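Local structure of response regulator receiver protein (Desulfuromonas acetoxidans, 2ZAY) at residues 11-16 with 55-60; 26-31 with 117-122; 66-71 with 101-106; 85-90 with 106-111. The protein probably serves as a response regulator in two-component signalling, this chain being its CheY-like receiver domain. All blocks are in the same frame, centred on the assembly; numbering follows the deposited sequence.

Contact 1 (11-16 with 55-60); sequences IMLVDT and LIITEA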
loop_
_atom_site.group_PDB
_atom_site.type_symbol
_atom_site.label_atom_id
_atom_site.label_comp_id
_atom_site.label_asym_id
_atom_site.label_seq_id
_atom_site.Cartn_x
_atom_site.Cartn_y
_atom_site.Cartn_z
ATOM N N ILE A 11 -7.292 4.282 4.005
ATOM C CA ILE A 11 -6.330 3.492 3.252
ATOM C C ILE A 11 -5.397 4.432 2.495
ATOM O O ILE A 11 -5.861 5.216 1.675
ATOM C CB ILE A 11 -7.049 2.584 2.219
ATOM C CG1 ILE A 11 -8.100 1.714 2.914
ATOM C CG2 ILE A 11 -6.029 1.714 1.488
ATOM C CD1 ILE A 11 -7.529 0.639 3.821
ATOM N N MET A 12 -4.098 4.377 2.771
ATOM C CA MET A 12 -3.170 5.235 2.038
ATOM C C MET A 12 -2.608 4.460 0.854
ATOM O O MET A 12 -2.191 3.314 0.997
ATOM C CB MET A 12 -2.019 5.719 2.930
ATOM C CG MET A 12 -0.948 6.545 2.174
ATOM S SD MET A 12 0.401 7.247 3.217
ATOM C CE MET A 12 -0.455 8.303 4.145
ATOM N N LEU A 13 -2.618 5.083 -0.319
ATOM C CA LEU A 13 -2.087 4.454 -1.527
ATOM C C LEU A 13 -0.924 5.301 -2.056
ATOM O O LEU A 13 -1.089 6.494 -2.291
ATOM C CB LEU A 13 -3.189 4.361 -2.583
ATOM C CG LEU A 13 -2.824 3.877 -3.983
ATOM C CD1 LEU A 13 -2.277 2.462 -3.910
ATOM C CD2 LEU A 13 -4.067 3.928 -4.873
ATOM N N VAL A 14 0.242 4.684 -2.239
ATOM C CA VAL A 14 1.433 5.384 -2.732
ATOM C C VAL A 14 1.851 4.768 -4.073
ATOM O O VAL A 14 2.181 3.583 -4.141
ATOM C CB VAL A 14 2.626 5.235 -1.746
ATOM C CG1 VAL A 14 3.727 6.220 -2.118
ATOM C CG2 VAL A 14 2.167 5.453 -0.315
ATOM N N ASP A 15 1.839 5.564 -5.138
ATOM C CA ASP A 15 2.209 5.055 -6.463
ATOM C C ASP A 15 2.709 6.219 -7.313
ATOM O O ASP A 15 2.200 7.335 -7.193
ATOM C CB ASP A 15 0.994 4.407 -7.137
ATOM C CG ASP A 15 1.380 3.522 -8.317
ATOM O OD1 ASP A 15 1.658 2.326 -8.101
ATOM O OD2 ASP A 15 1.419 4.025 -9.458
ATOM N N THR A 16 3.696 5.965 -8.171
ATOM C CA THR A 16 4.250 7.021 -9.011
ATOM C C THR A 16 3.391 7.339 -10.238
ATOM O O THR A 16 3.658 8.302 -10.958
ATOM C CB THR A 16 5.697 6.686 -9.461
ATOM O OG1 THR A 16 5.722 5.408 -10.106
ATOM C CG2 THR A 16 6.638 6.665 -8.259
ATOM N N LEU A 55 -4.325 0.913 6.804
ATOM C CA LEU A 55 -3.523 0.041 5.957
ATOM C C LEU A 55 -2.874 0.875 4.862
ATOM O O LEU A 55 -3.439 1.871 4.415
ATOM C CB LEU A 55 -4.405 -1.061 5.358
ATOM C CG LEU A 55 -3.675 -2.101 4.506
ATOM C CD1 LEU A 55 -4.393 -3.440 4.592
ATOM C CD2 LEU A 55 -3.605 -1.612 3.079
ATOM N N ILE A 56 -1.688 0.460 4.431
ATOM C CA ILE A 56 -0.955 1.194 3.410
ATOM C C ILE A 56 -0.673 0.303 2.219
ATOM O O ILE A 56 -0.325 -0.870 2.372
ATOM C CB ILE A 56 0.381 1.732 3.990
ATOM C CG1 ILE A 56 0.079 2.725 5.119
ATOM C CG2 ILE A 56 1.221 2.381 2.889
ATOM C CD1 ILE A 56 1.290 3.133 5.926
ATOM N N ILE A 57 -0.855 0.855 1.025
ATOM C CA ILE A 57 -0.600 0.112 -0.204
ATOM C C ILE A 57 0.456 0.923 -0.948
ATOM O O ILE A 57 0.245 2.101 -1.237
ATOM C CB ILE A 57 -1.862 0.033 -1.084
ATOM C CG1 ILE A 57 -2.982 -0.695 -0.342
ATOM C CG2 ILE A 57 -1.536 -0.667 -2.394
ATOM C CD1 ILE A 57 -4.334 -0.621 -1.060
ATOM N N THR A 58 1.589 0.311 -1.257
ATOM C CA THR A 58 2.627 1.053 -1.957
ATOM C C THR A 58 3.206 0.319 -3.148
ATOM O O THR A 58 3.296 -0.908 -3.157
ATOM C CB THR A 58 3.802 1.408 -1.019
ATOM O OG1 THR A 58 4.776 2.158 -1.753
ATOM C CG2 THR A 58 4.470 0.140 -0.470
ATOM N N GLU A 59 3.584 1.086 -4.166
ATOM C CA GLU A 59 4.216 0.523 -5.345
ATOM C C GLU A 59 5.552 0.006 -4.809
ATOM O O GLU A 59 6.171 0.656 -3.969
ATOM C CB GLU A 59 4.458 1.627 -6.377
ATOM C CG GLU A 59 5.033 1.148 -7.695
ATOM C CD GLU A 59 5.158 2.277 -8.708
ATOM O OE1 GLU A 59 5.424 1.992 -9.896
ATOM O OE2 GLU A 59 4.995 3.449 -8.309
ATOM N N ALA A 60 5.993 -1.154 -5.282
ATOM C CA ALA A 60 7.249 -1.725 -4.812
ATOM C C ALA A 60 8.470 -1.019 -5.384
ATOM O O ALA A 60 9.371 -0.618 -4.650
ATOM C CB ALA A 60 7.305 -3.202 -5.153
#
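Strand 9-14 pairs with 55-59, the middle strand of the parallel sheet in the CheY-like receiver fold, with Met12, Val14 and Ile57 knitting the two together. The zipper runs Met12 N to Leu55 O, Ile57 N to Met12 O (2.8 Å), Val14 N to Ile57 O and Glu59 N to Val14 O, so the chains alternate as donor and advance two residues a step. Ile11, Leu13, Leu55 and Ile57 lie on the face covered by helix 115-129, where Ile57 touches both Ile11 and Leu13: its CD1 meets Ile11 CG2 at 3.8 Å, and its CG2 meets Leu13 CD1 at 3.6 Å. On the other face, Met12 reaches down to Val47 and Ala48 of helix 41-51, and Val14 rests against Ala44.

At the C-terminal ends of the strands the pairing turns polar. As in CheY-like domains, Asp15 probably belongs to the acidic cluster, and Glu59 probably stands where most of them carry the phosphoaccepting aspartate. Glu59 has CG anti to the backbone N (chi1 -176°) and stays extended, which lays its carboxylate against that of Asp15 with the planes only 11° apart. Asp15 OD1 and Glu59 OE2 are 3.5 Å from each other; Lys111 makes a salt bridge to that OD1, and OD2 accepts from Gln17 N. Thr16 grips Glu59 OE2 twice: its N donates almost straight (171°) at 2.8 Å, nearly along the C-O bond, while Thr16 OG1 donates to the syn lone pair of Glu59 OE2 at 2.8 Å.

Contact 2 (26-31 with 117-122); sequences SALSQE and RLSARI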
loop_
_atom_site.group_PDB
_atom_site.type_symbol
_atom_site.label_atom_id
_atom_site.label_comp_id
_atom_site.label_asym_id
_atom_site.label_seq_id
_atom_site.Cartn_x
_atom_site.Cartn_y
_atom_site.Cartn_z
ATOM N N SER A 26 -11.420 4.502 -7.630
ATOM C CA SER A 26 -12.822 4.910 -7.619
ATOM C C SER A 26 -13.711 3.786 -7.105
ATOM O O SER A 26 -14.652 4.028 -6.353
ATOM C CB SER A 26 -13.270 5.318 -9.026
ATOM O OG SER A 26 -12.564 6.466 -9.471
ATOM N N ALA A 27 -13.403 2.556 -7.506
ATOM C CA ALA A 27 -14.184 1.394 -7.091
ATOM C C ALA A 27 -14.095 1.138 -5.590
ATOM O O ALA A 27 -15.046 0.651 -4.980
ATOM C CB ALA A 27 -13.723 0.152 -7.863
ATOM N N LEU A 28 -12.947 1.460 -4.998
ATOM C CA LEU A 28 -12.739 1.261 -3.565
ATOM C C LEU A 28 -13.514 2.275 -2.737
ATOM O O LEU A 28 -14.008 1.959 -1.654
ATOM C CB LEU A 28 -11.250 1.360 -3.224
ATOM C CG LEU A 28 -10.366 0.203 -3.693
ATOM C CD1 LEU A 28 -8.915 0.485 -3.318
ATOM C CD2 LEU A 28 -10.834 -1.100 -3.047
ATOM N N SER A 29 -13.610 3.501 -3.244
ATOM C CA SER A 29 -14.333 4.551 -2.540
ATOM C C SER A 29 -15.747 4.046 -2.368
ATOM O O SER A 29 -16.324 4.110 -1.285
ATOM C CB SER A 29 -14.343 5.843 -3.364
ATOM O OG SER A 29 -13.031 6.206 -3.761
ATOM N N GLN A 30 -16.289 3.523 -3.459
ATOM C CA GLN A 30 -17.636 2.980 -3.480
ATOM C C GLN A 30 -17.774 1.868 -2.447
ATOM O O GLN A 30 -18.841 1.664 -1.875
ATOM C CB GLN A 30 -17.930 2.437 -4.880
ATOM C CG GLN A 30 -19.274 1.760 -5.031
ATOM C CD GLN A 30 -19.556 1.388 -6.473
ATOM O OE1 GLN A 30 -19.486 2.233 -7.365
ATOM N NE2 GLN A 30 -19.879 0.122 -6.709
ATOM N N GLU A 31 -16.673 1.159 -2.220
ATOM C CA GLU A 31 -16.620 0.055 -1.271
ATOM C C GLU A 31 -16.667 0.577 0.164
ATOM O O GLU A 31 -16.903 -0.184 1.101
ATOM C CB GLU A 31 -15.328 -0.736 -1.482
ATOM C CG GLU A 31 -15.383 -2.182 -1.034
ATOM C CD GLU A 31 -16.067 -3.079 -2.048
ATOM O OE1 GLU A 31 -16.098 -4.308 -1.832
ATOM O OE2 GLU A 31 -16.573 -2.558 -3.065
ATOM N N ARG A 117 -10.181 -7.789 -6.966
ATOM C CA ARG A 117 -9.104 -8.496 -6.283
ATOM C C ARG A 117 -8.515 -7.626 -5.174
ATOM O O ARG A 117 -8.321 -8.083 -4.047
ATOM C CB ARG A 117 -8.016 -8.862 -7.299
ATOM C CG ARG A 117 -6.900 -9.746 -6.773
ATOM C CD ARG A 117 -6.137 -10.386 -7.938
ATOM N NE ARG A 117 -7.052 -11.064 -8.854
ATOM C CZ ARG A 117 -6.671 -11.790 -9.901
ATOM N NH1 ARG A 117 -5.383 -11.942 -10.176
ATOM N NH2 ARG A 117 -7.579 -12.365 -10.676
ATOM N N LEU A 118 -8.245 -6.366 -5.496
ATOM C CA LEU A 118 -7.667 -5.444 -4.521
ATOM C C LEU A 118 -8.581 -5.246 -3.315
ATOM O O LEU A 118 -8.130 -5.269 -2.172
ATOM C CB LEU A 118 -7.384 -4.094 -5.178
ATOM C CG LEU A 118 -6.730 -3.044 -4.275
ATOM C CD1 LEU A 118 -5.421 -3.590 -3.702
ATOM C CD2 LEU A 118 -6.469 -1.782 -5.083
ATOM N N SER A 119 -9.869 -5.055 -3.578
ATOM C CA SER A 119 -10.843 -4.860 -2.513
ATOM C C SER A 119 -10.850 -6.035 -1.540
ATOM O O SER A 119 -10.776 -5.843 -0.326
ATOM C CB SER A 119 -12.241 -4.683 -3.103
ATOM O OG SER A 119 -13.210 -4.582 -2.073
ATOM N N ALA A 120 -10.947 -7.248 -2.076
ATOM C CA ALA A 120 -10.964 -8.450 -1.248
ATOM C C ALA A 120 -9.664 -8.617 -0.449
ATOM O O ALA A 120 -9.691 -9.048 0.701
ATOM C CB ALA A 120 -11.194 -9.677 -2.125
ATOM N N ARG A 121 -8.535 -8.279 -1.068
ATOM C CA ARG A 121 -7.219 -8.399 -0.424
ATOM C C ARG A 121 -7.103 -7.440 0.761
ATOM O O ARG A 121 -6.571 -7.795 1.813
ATOM C CB ARG A 121 -6.112 -8.116 -1.447
ATOM C CG ARG A 121 -5.905 -9.237 -2.466
ATOM C CD ARG A 121 -5.044 -10.337 -1.876
ATOM N NE ARG A 121 -4.965 -11.530 -2.716
ATOM C CZ ARG A 121 -4.292 -12.623 -2.372
ATOM N NH1 ARG A 121 -3.644 -12.655 -1.215
ATOM N NH2 ARG A 121 -4.277 -13.686 -3.167
ATOM N N ILE A 122 -7.601 -6.224 0.577
ATOM C CA ILE A 122 -7.596 -5.213 1.628
ATOM C C ILE A 122 -8.472 -5.699 2.780
ATOM O O ILE A 122 -8.043 -5.722 3.935
ATOM C CB ILE A 122 -8.158 -3.865 1.103
ATOM C CG1 ILE A 122 -7.186 -3.270 0.081
ATOM C CG2 ILE A 122 -8.400 -2.894 2.264
ATOM C CD1 ILE A 122 -7.660 -1.967 -0.547
#
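Leu28 is the side chain that helix 22-31 pushes into helix 115-129. Its CB already aims at the opposing helix, and CG, anti to the carbonyl carbon (chi1 -71°), carries the branch on so that the two methyls do the touching. CD1 takes the apolar side: it sits 3.8 Å from Leu118 CD2, the two leucines meeting at about a right angle, and the same Leu28 CD1 comes tip to tip with Ile122 CD1 at 3.9 Å. CD2 goes the other way, down onto the backbone of the helix, where Leu28 CD2 rests 3.8 Å from Ser119 CA and equally close to its CB. The small Ser119 side chain probably helps the methyl to approach the helix backbone, and the CA atoms of Leu28 and Ser119 are 6.5 Å apart.

One turn further on, Glu31 bends at chi2 (80°) and brings its carboxylate beside Ser119. Ser119 OG donates to Glu31 OE1 at 2.9 Å, but the bond is weak; the stronger partner of that oxygen is Lys123, which forms a salt bridge with it. Ser119 thus meets Leu28 through its CA and CB and Glu31 through its OG.

Beneath the pair lies the sheet: Phe33 of strand 33-38 touches Leu28, Ser119 and Ile122, while Leu118 and Ile122 also pack on Ile57. The axes of the two short helical segments pass 10.3 Å apart and cross at -46°. This is the meeting of the first and last helices on one face of the parallel sheet, as in CheY-like receiver domains.

Contact 3 (66-71 with 101-106); sequences SGMDLF and LDMGFI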
loop_
_atom_site.group_PDB
_atom_site.type_symbol
_atom_site.label_atom_id
_atom_site.label_comp_id
_atom_site.label_asym_id
_atom_site.label_seq_id
_atom_site.Cartn_x
_atom_site.Cartn_y
_atom_site.Cartn_z
ATOM N N SER A 66 12.144 3.601 -2.844
ATOM C CA SER A 66 11.334 2.431 -3.163
ATOM C C SER A 66 10.289 2.087 -2.107
ATOM O O SER A 66 10.251 2.681 -1.026
ATOM C CB SER A 66 12.243 1.220 -3.358
ATOM O OG SER A 66 12.699 0.747 -2.104
ATOM N N GLY A 67 9.438 1.121 -2.441
ATOM C CA GLY A 67 8.414 0.673 -1.513
ATOM C C GLY A 67 9.080 0.049 -0.299
ATOM O O GLY A 67 8.569 0.149 0.816
ATOM N N MET A 68 10.220 -0.606 -0.509
ATOM C CA MET A 68 10.952 -1.217 0.604
ATOM C C MET A 68 11.538 -0.128 1.504
ATOM O O MET A 68 11.620 -0.301 2.720
ATOM C CB MET A 68 12.079 -2.125 0.098
ATOM C CG MET A 68 11.606 -3.451 -0.480
ATOM S SD MET A 68 12.975 -4.577 -0.913
ATOM C CE MET A 68 13.619 -3.738 -2.360
ATOM N N ASP A 69 11.943 0.991 0.903
ATOM C CA ASP A 69 12.497 2.109 1.666
ATOM C C ASP A 69 11.388 2.707 2.517
ATOM O O ASP A 69 11.596 3.048 3.681
ATOM C CB ASP A 69 13.051 3.195 0.736
ATOM C CG ASP A 69 14.307 2.758 0.010
ATOM O OD1 ASP A 69 15.164 2.115 0.656
ATOM O OD2 ASP A 69 14.442 3.070 -1.196
ATOM N N LEU A 70 10.206 2.834 1.920
ATOM C CA LEU A 70 9.048 3.376 2.624
ATOM C C LEU A 70 8.696 2.440 3.776
ATOM O O LEU A 70 8.451 2.887 4.895
ATOM C CB LEU A 70 7.847 3.498 1.676
ATOM C CG LEU A 70 6.527 3.983 2.299
ATOM C CD1 LEU A 70 6.757 5.312 2.996
ATOM C CD2 LEU A 70 5.455 4.127 1.218
ATOM N N PHE A 71 8.667 1.139 3.493
ATOM C CA PHE A 71 8.354 0.157 4.523
ATOM C C PHE A 71 9.295 0.339 5.719
ATOM O O PHE A 71 8.853 0.387 6.870
ATOM C CB PHE A 71 8.520 -1.256 3.971
ATOM C CG PHE A 71 8.135 -2.338 4.946
ATOM C CD1 PHE A 71 6.817 -2.768 5.039
ATOM C CD2 PHE A 71 9.091 -2.921 5.771
ATOM C CE1 PHE A 71 6.451 -3.773 5.942
ATOM C CE2 PHE A 71 8.746 -3.919 6.676
ATOM C CZ PHE A 71 7.419 -4.352 6.764
ATOM N N LEU A 101 7.477 -10.323 0.870
ATOM C CA LEU A 101 6.751 -11.037 1.917
ATOM C C LEU A 101 7.699 -11.397 3.073
ATOM O O LEU A 101 7.332 -11.283 4.243
ATOM C CB LEU A 101 6.106 -12.314 1.356
ATOM C CG LEU A 101 4.933 -12.136 0.386
ATOM C CD1 LEU A 101 4.391 -13.498 -0.017
ATOM C CD2 LEU A 101 3.832 -11.315 1.054
ATOM N N ASP A 102 8.916 -11.826 2.744
ATOM C CA ASP A 102 9.883 -12.207 3.783
ATOM C C ASP A 102 10.247 -11.032 4.687
ATOM O O ASP A 102 10.500 -11.216 5.878
ATOM C CB ASP A 102 11.149 -12.810 3.155
ATOM C CG ASP A 102 10.901 -14.189 2.541
ATOM O OD1 ASP A 102 9.927 -14.866 2.935
ATOM O OD2 ASP A 102 11.687 -14.612 1.671
ATOM N N MET A 103 10.254 -9.834 4.102
ATOM C CA MET A 103 10.548 -8.563 4.777
ATOM C C MET A 103 9.483 -8.155 5.783
ATOM O O MET A 103 9.770 -7.430 6.743
ATOM C CB MET A 103 10.598 -7.426 3.763
ATOM C CG MET A 103 11.940 -7.010 3.290
ATOM S SD MET A 103 11.682 -5.655 2.150
ATOM C CE MET A 103 11.628 -4.263 3.258
ATOM N N GLY A 104 8.243 -8.564 5.530
ATOM C CA GLY A 104 7.172 -8.198 6.436
ATOM C C GLY A 104 5.967 -7.565 5.762
ATOM O O GLY A 104 4.990 -7.219 6.436
ATOM N N PHE A 105 6.026 -7.373 4.447
ATOM C CA PHE A 105 4.869 -6.820 3.747
ATOM C C PHE A 105 3.734 -7.798 4.036
ATOM O O PHE A 105 3.918 -9.014 3.938
ATOM C CB PHE A 105 5.136 -6.727 2.241
ATOM C CG PHE A 105 5.843 -5.456 1.828
ATOM C CD1 PHE A 105 5.118 -4.316 1.503
ATOM C CD2 PHE A 105 7.239 -5.391 1.803
ATOM C CE1 PHE A 105 5.769 -3.117 1.158
ATOM C CE2 PHE A 105 7.900 -4.197 1.460
ATOM C CZ PHE A 105 7.164 -3.064 1.140
ATOM N N ILE A 106 2.564 -7.280 4.397
ATOM C CA ILE A 106 1.451 -8.164 4.742
ATOM C C ILE A 106 0.857 -8.910 3.547
ATOM O O ILE A 106 0.233 -9.963 3.712
ATOM C CB ILE A 106 0.345 -7.388 5.494
ATOM C CG1 ILE A 106 -0.442 -8.356 6.377
ATOM C CG2 ILE A 106 -0.550 -6.660 4.510
ATOM C CD1 ILE A 106 -1.337 -7.662 7.374
#
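Phe71 and Phe105 make the heart of this contact, their rings packed obliquely, centroids 4.7 Å apart and planes at 31°. Phe71 CD1 sits over the centre of the Phe105 ring, and Phe105 CZ reaches back to Phe71 CB at 3.6 Å. The edge of Phe105 is taken up by backbone, with Gly67 O 3.5 Å from Phe105 CZ. Further out on Phe71, the Met103 methyl CE lies 3.8 Å from Phe71 CD2, and Phe71 CZ stands close to Gly104 C. Met103 also crosses Met68 at about a right angle, its SD 3.4 Å from Met68 CG.

The next shell fixes these groups. Phe71 has CG anti to the backbone N (chi1 -176°), which carries the ring toward the turn at Gly104. That turn is a Schellman motif: Gly104 has positive phi and ends helix 94-103, and a side chain on it would run into the Phe71 ring. The start of helix 67-75 is held by a capping box, in which Asp69 N donates to Ser66 OG and Ser66 N to Asp69 OD2. A leucine in place of Phe71 would probably leave the face of Phe105 poorly filled and cost the Met103 methyl its contact with the Phe71 ring.

Both rings also rest on Val85 of strand 85-89, and Phe105 reaches Ala87 and Leu100. The contact thus wedges helix 67-75 against the end of helix 94-103 above strand 85-89, while Ile106 packs on Val125 and Leu129 of helix 115-129.

Contact 4 (85-90 with 106-111); sequences VIALSG and IDFIAK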
loop_
_atom_site.group_PDB
_atom_site.type_symbol
_atom_site.label_atom_id
_atom_site.label_comp_id
_atom_site.label_asym_id
_atom_site.label_seq_id
_atom_site.Cartn_x
_atom_site.Cartn_y
_atom_site.Cartn_z
ATOM N N VAL A 85 1.263 -3.202 5.553
ATOM C CA VAL A 85 1.623 -2.646 4.247
ATOM C C VAL A 85 1.521 -3.703 3.154
ATOM O O VAL A 85 2.088 -4.794 3.272
ATOM C CB VAL A 85 3.071 -2.072 4.262
ATOM C CG1 VAL A 85 3.355 -1.331 2.946
ATOM C CG2 VAL A 85 3.247 -1.119 5.450
ATOM N N ILE A 86 0.783 -3.377 2.096
ATOM C CA ILE A 86 0.615 -4.275 0.955
ATOM C C ILE A 86 1.470 -3.733 -0.182
ATOM O O ILE A 86 1.459 -2.529 -0.442
ATOM C CB ILE A 86 -0.854 -4.312 0.454
ATOM C CG1 ILE A 86 -1.749 -5.037 1.468
ATOM C CG2 ILE A 86 -0.924 -5.014 -0.919
ATOM C CD1 ILE A 86 -3.203 -5.084 1.040
ATOM N N ALA A 87 2.221 -4.606 -0.848
ATOM C CA ALA A 87 3.042 -4.173 -1.968
ATOM C C ALA A 87 2.336 -4.435 -3.289
ATOM O O ALA A 87 1.702 -5.473 -3.474
ATOM C CB ALA A 87 4.394 -4.893 -1.957
ATOM N N LEU A 88 2.455 -3.475 -4.199
ATOM C CA LEU A 88 1.878 -3.563 -5.531
ATOM C C LEU A 88 3.080 -3.515 -6.470
ATOM O O LEU A 88 3.906 -2.616 -6.374
ATOM C CB LEU A 88 0.963 -2.364 -5.781
ATOM C CG LEU A 88 -0.542 -2.607 -5.894
ATOM C CD1 LEU A 88 -1.039 -3.501 -4.772
ATOM C CD2 LEU A 88 -1.254 -1.258 -5.892
ATOM N N SER A 89 3.202 -4.479 -7.373
ATOM C CA SER A 89 4.354 -4.450 -8.258
ATOM C C SER A 89 4.048 -4.800 -9.696
ATOM O O SER A 89 3.289 -5.729 -9.982
ATOM C CB SER A 89 5.447 -5.383 -7.736
ATOM O OG SER A 89 6.542 -5.416 -8.638
ATOM N N GLY A 90 4.653 -4.033 -10.596
ATOM C CA GLY A 90 4.470 -4.264 -12.014
ATOM C C GLY A 90 5.457 -5.290 -12.541
ATOM O O GLY A 90 5.448 -5.605 -13.729
ATOM N N ILE A 106 2.564 -7.280 4.397
ATOM C CA ILE A 106 1.451 -8.164 4.742
ATOM C C ILE A 106 0.857 -8.910 3.547
ATOM O O ILE A 106 0.233 -9.963 3.712
ATOM C CB ILE A 106 0.345 -7.388 5.494
ATOM C CG1 ILE A 106 -0.442 -8.356 6.377
ATOM C CG2 ILE A 106 -0.550 -6.660 4.510
ATOM C CD1 ILE A 106 -1.337 -7.662 7.374
ATOM N N ASP A 107 1.025 -8.361 2.350
ATOM C CA ASP A 107 0.542 -9.022 1.136
ATOM C C ASP A 107 1.291 -8.455 -0.068
ATOM O O ASP A 107 1.991 -7.440 0.040
ATOM C CB ASP A 107 -0.975 -8.841 0.942
ATOM C CG ASP A 107 -1.611 -10.008 0.173
ATOM O OD1 ASP A 107 -0.890 -10.707 -0.575
ATOM O OD2 ASP A 107 -2.834 -10.230 0.308
ATOM N N PHE A 108 1.151 -9.124 -1.206
ATOM C CA PHE A 108 1.811 -8.714 -2.441
ATOM C C PHE A 108 0.830 -8.915 -3.591
ATOM O O PHE A 108 0.279 -10.008 -3.759
ATOM C CB PHE A 108 3.057 -9.569 -2.664
ATOM C CG PHE A 108 3.796 -9.249 -3.935
ATOM C CD1 PHE A 108 4.817 -8.306 -3.942
ATOM C CD2 PHE A 108 3.465 -9.894 -5.125
ATOM C CE1 PHE A 108 5.508 -8.007 -5.120
ATOM C CE2 PHE A 108 4.145 -9.606 -6.312
ATOM C CZ PHE A 108 5.171 -8.660 -6.307
ATOM N N ILE A 109 0.611 -7.868 -4.378
ATOM C CA ILE A 109 -0.324 -7.941 -5.493
ATOM C C ILE A 109 0.336 -7.492 -6.783
ATOM O O ILE A 109 0.883 -6.392 -6.864
ATOM C CB ILE A 109 -1.551 -7.044 -5.240
ATOM C CG1 ILE A 109 -2.187 -7.400 -3.893
ATOM C CG2 ILE A 109 -2.569 -7.215 -6.374
ATOM C CD1 ILE A 109 -3.334 -6.480 -3.506
ATOM N N ALA A 110 0.280 -8.351 -7.794
ATOM C CA ALA A 110 0.873 -8.038 -9.085
ATOM C C ALA A 110 -0.029 -7.152 -9.938
ATOM O O ALA A 110 -1.237 -7.383 -10.027
ATOM C CB ALA A 110 1.185 -9.328 -9.837
ATOM N N LYS A 111 0.560 -6.125 -10.541
ATOM C CA LYS A 111 -0.169 -5.237 -11.437
ATOM C C LYS A 111 -0.315 -6.018 -12.750
ATOM O O LYS A 111 0.423 -6.973 -12.988
ATOM C CB LYS A 111 0.631 -3.953 -11.699
ATOM C CG LYS A 111 0.689 -2.960 -10.545
ATOM C CD LYS A 111 1.633 -1.812 -10.893
ATOM C CE LYS A 111 1.190 -0.479 -10.292
ATOM N NZ LYS A 111 1.103 -0.501 -8.814
#
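The Phe108 ring slants over the small residues of strand 85-89: Ser89 CB lies 3.6 Å from Phe108 CZ, and the Ala87 methyl stands by CD1, both approaching obliquely. Ser89 OG bonds to Glu96 OE2 and to the backbone N of Arg91 and Ala92. Helix 94-103 adds Glu96, Glu97 and Leu100 around the Phe108 ring. The Asp107 carboxylate, the other flat group, takes Phe108 N on the anti side of OD1 (2.7 Å), 23° out of plane, and its OD2 forms a salt bridge with Arg121.

Parallel backbone bonds join the strands. Ile109 N donates to Ala87 O at 2.8 Å and Ser89 N to Ile109 O; at the far end Lys111 N donates to Ser89 O. On the face away from Phe108, Leu88 and Ile109 point the same way, with Leu88 CD1 3.6 Å from Ile109 CB, and Ile86 CG2 meets Ile109 CD1.

Lys111 bends at chi3 and at chi4 (60°), bringing its NZ across Leu88 to within 3.6 Å of Leu88 CB and into a salt bridge with Asp15 OD1. A methionine in its place would probably leave Asp15 OD1 without this cationic mate.

Strand 85-89, helix 94-103 and strand 107-110 form a beta-alpha-beta crossover; Ser89 and Lys111 probably match the conserved hydroxyl and lysine of a CheY-like active site.

Contacts 1 and 4 lie in one five-stranded parallel sheet, their centres about 9 Å apart, and strands 55-59 and 85-89, neighbours in it, join them through backbone bonds. Contact 2 packs helices 22-31 and 115-129 on one face; contact 3 lies on the other side of the chain's centre, about 21 Å away between centres. Along the chain, the segments of contacts 1 and 2 alternate; contact 1 closes before contacts 3 and 4 open, and these two cross, share Ile106 and are nested in the loop closed by contact 2. The helix-sandwiched sheet thus brings Asp15, Glu59 and Lys111 together at the C-terminal end of the strands, where receiver domains have their phosphorylation site.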